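Local coordinates for protein putative oxidoreductase (Klebsiella pneumoniae subsp. pneumoniae MGH 78578, PDB 3E82) that probably acts as an oxidoreductase that binds a nicotinamide nucleotide, as other Gfo/Idh/MocA family members do, pairing a Rossmann domain with a C-terminal alpha/beta domain, at residues L26-S29 with N34-F37. Sequence-based numbering, arbitrary orientation.
Sequences LIRS and NLAF
R28 and L35 are the pair whose backbones come nearest between segments 26-29 and 34-37, on helix 17-28 and strand 33-39, with R28 CA 6.6 Å from L35 CA and no hydrogen bond between the two segments. What joins them is apolar packing, as is usual where a helix lies against a sheet, and here it rests on three side chains. L35 points its CB at the helix and is met by two neighbours in turn. I27 CG2, the methyl branch held anti to the backbone N, approaches L35 CB to 4.2 Å, and the two side chains lie at about a right angle. On the more open side, R28 crosses the far end of the leucine at a slant. Its CD sits 4.2 Å from L35 CD2, while a bend at chi3 (60°) turns the guanidinium away from the line of the preceding methylenes; it is the aliphatic CD, and not the guanidinium, that meets L35. Just beyond the contact, L26 O accepts both S29 N (3.0 Å) and S29 OG (2.6 Å), and the hydroxyl lies 18° from the plane of the L26 carbonyl; S29 OG is also hydrogen-bonded to R300 NE. The pairing is a worked example of a beta-alpha-beta crossover: strand 8-13, helix 17-28 and strand 33-39 follow one another in the Rossmann domain, and the helix packs over the two adjacent parallel strands. I27 also touches I10 and L35 touches L12, both on strand 8-13, and Y303 of helix 300-310 packs against I27 as well as L26.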
ATOM      1  N   LEU B  26      -1.465  30.058 -17.150  1.00 22.39           N
ATOM      2  CA  LEU B  26      -2.655  29.315 -17.533  1.00 22.06           C
ATOM      3  C   LEU B  26      -3.764  30.270 -17.996  1.00 23.44           C
ATOM      4  O   LEU B  26      -4.313  30.117 -19.088  1.00 23.02           O
ATOM      5  CB  LEU B  26      -3.138  28.470 -16.351  1.00 20.59           C
ATOM      6  CG  LEU B  26      -2.229  27.295 -15.959  1.00 21.39           C
ATOM      7  CD1 LEU B  26      -2.664  26.719 -14.608  1.00 18.82           C
ATOM      8  CD2 LEU B  26      -2.282  26.225 -17.055  1.00 19.97           C
ATOM      9  N   ILE B  27      -4.077  31.262 -17.169  1.00 22.62           N
ATOM     10  CA  ILE B  27      -5.125  32.221 -17.496  1.00 22.64           C
ATOM     11  C   ILE B  27      -4.885  32.933 -18.824  1.00 25.29           C
ATOM     12  O   ILE B  27      -5.804  33.074 -19.639  1.00 25.08           O
ATOM     13  CB  ILE B  27      -5.266  33.290 -16.385  1.00 22.85           C
ATOM     14  CG1 ILE B  27      -5.744  32.630 -15.088  1.00 23.19           C
ATOM     15  CG2 ILE B  27      -6.248  34.373 -16.826  1.00 21.88           C
ATOM     16  CD1 ILE B  27      -5.724  33.545 -13.878  1.00 23.33           C
ATOM     17  N   ARG B  28      -3.653  33.380 -19.040  1.00 24.34           N
ATOM     18  CA  ARG B  28      -3.314  34.094 -20.262  1.00 26.92           C
ATOM     19  C   ARG B  28      -3.396  33.216 -21.507  1.00 26.77           C
ATOM     20  O   ARG B  28      -3.466  33.723 -22.624  1.00 25.52           O
ATOM     21  CB  ARG B  28      -1.919  34.722 -20.117  1.00 28.22           C
ATOM     22  CG  ARG B  28      -1.900  35.899 -19.118  1.00 30.43           C
ATOM     23  CD  ARG B  28      -0.497  36.265 -18.641  1.00 32.54           C
ATOM     24  NE  ARG B  28       0.389  36.661 -19.734  1.00 36.09           N
ATOM     25  CZ  ARG B  28       0.191  37.709 -20.527  1.00 37.67           C
ATOM     26  NH1 ARG B  28      -0.872  38.494 -20.365  1.00 40.16           N
ATOM     27  NH2 ARG B  28       1.059  37.975 -21.491  1.00 37.29           N
ATOM     28  N   SER B  29      -3.415  31.899 -21.312  1.00 25.42           N
ATOM     29  CA  SER B  29      -3.489  30.963 -22.432  1.00 25.59           C
ATOM     30  C   SER B  29      -4.924  30.567 -22.775  1.00 25.33           C
ATOM     31  O   SER B  29      -5.159  29.826 -23.730  1.00 25.56           O
ATOM     32  CB  SER B  29      -2.695  29.696 -22.111  1.00 25.05           C
ATOM     33  OG  SER B  29      -3.403  28.898 -21.173  1.00 25.16           O
ATOM     34  N   ASN B  34      -9.361  37.526 -19.237  1.00 23.11           N
ATOM     35  CA  ASN B  34      -8.414  38.627 -19.328  1.00 22.70           C
ATOM     36  C   ASN B  34      -7.813  38.957 -17.959  1.00 20.75           C
ATOM     37  O   ASN B  34      -8.508  39.414 -17.059  1.00 17.42           O
ATOM     38  CB  ASN B  34      -9.123  39.852 -19.939  1.00 23.12           C
ATOM     39  CG  ASN B  34      -8.295  41.121 -19.862  1.00 25.68           C
ATOM     40  OD1 ASN B  34      -7.079  41.109 -20.064  1.00 25.61           O
ATOM     41  ND2 ASN B  34      -8.960  42.233 -19.581  1.00 28.64           N
ATOM     42  N   LEU B  35      -6.525  38.690 -17.805  1.00 20.42           N
ATOM     43  CA  LEU B  35      -5.826  39.001 -16.563  1.00 22.45           C
ATOM     44  C   LEU B  35      -5.507  40.498 -16.634  1.00 23.40           C
ATOM     45  O   LEU B  35      -4.528  40.905 -17.262  1.00 23.02           O
ATOM     46  CB  LEU B  35      -4.535  38.187 -16.462  1.00 21.86           C
ATOM     47  CG  LEU B  35      -3.669  38.451 -15.226  1.00 23.47           C
ATOM     48  CD1 LEU B  35      -4.501  38.343 -13.952  1.00 22.21           C
ATOM     49  CD2 LEU B  35      -2.520  37.453 -15.206  1.00 24.38           C
ATOM     50  N   ALA B  36      -6.346  41.308 -15.993  1.00 24.00           N
ATOM     51  CA  ALA B  36      -6.197  42.762 -16.019  1.00 23.25           C
ATOM     52  C   ALA B  36      -5.551  43.352 -14.776  1.00 24.93           C
ATOM     53  O   ALA B  36      -4.963  44.438 -14.833  1.00 25.28           O
ATOM     54  CB  ALA B  36      -7.558  43.403 -16.234  1.00 23.48           C
ATOM     55  N   PHE B  37      -5.667  42.654 -13.652  1.00 23.82           N
ATOM     56  CA  PHE B  37      -5.095  43.142 -12.402  1.00 23.91           C
ATOM     57  C   PHE B  37      -4.296  42.079 -11.649  1.00 24.25           C
ATOM     58  O   PHE B  37      -4.606  40.890 -11.702  1.00 22.35           O
ATOM     59  CB  PHE B  37      -6.206  43.650 -11.475  1.00 22.68           C
ATOM     60  CG  PHE B  37      -7.051  44.741 -12.070  1.00 25.32           C
ATOM     61  CD1 PHE B  37      -6.641  46.072 -12.012  1.00 25.68           C
ATOM     62  CD2 PHE B  37      -8.259  44.435 -12.689  1.00 24.34           C
ATOM     63  CE1 PHE B  37      -7.428  47.081 -12.562  1.00 26.74           C
ATOM     64  CE2 PHE B  37      -9.053  45.433 -13.242  1.00 26.17           C
ATOM     65  CZ  PHE B  37      -8.640  46.761 -13.179  1.00 26.22           C
TER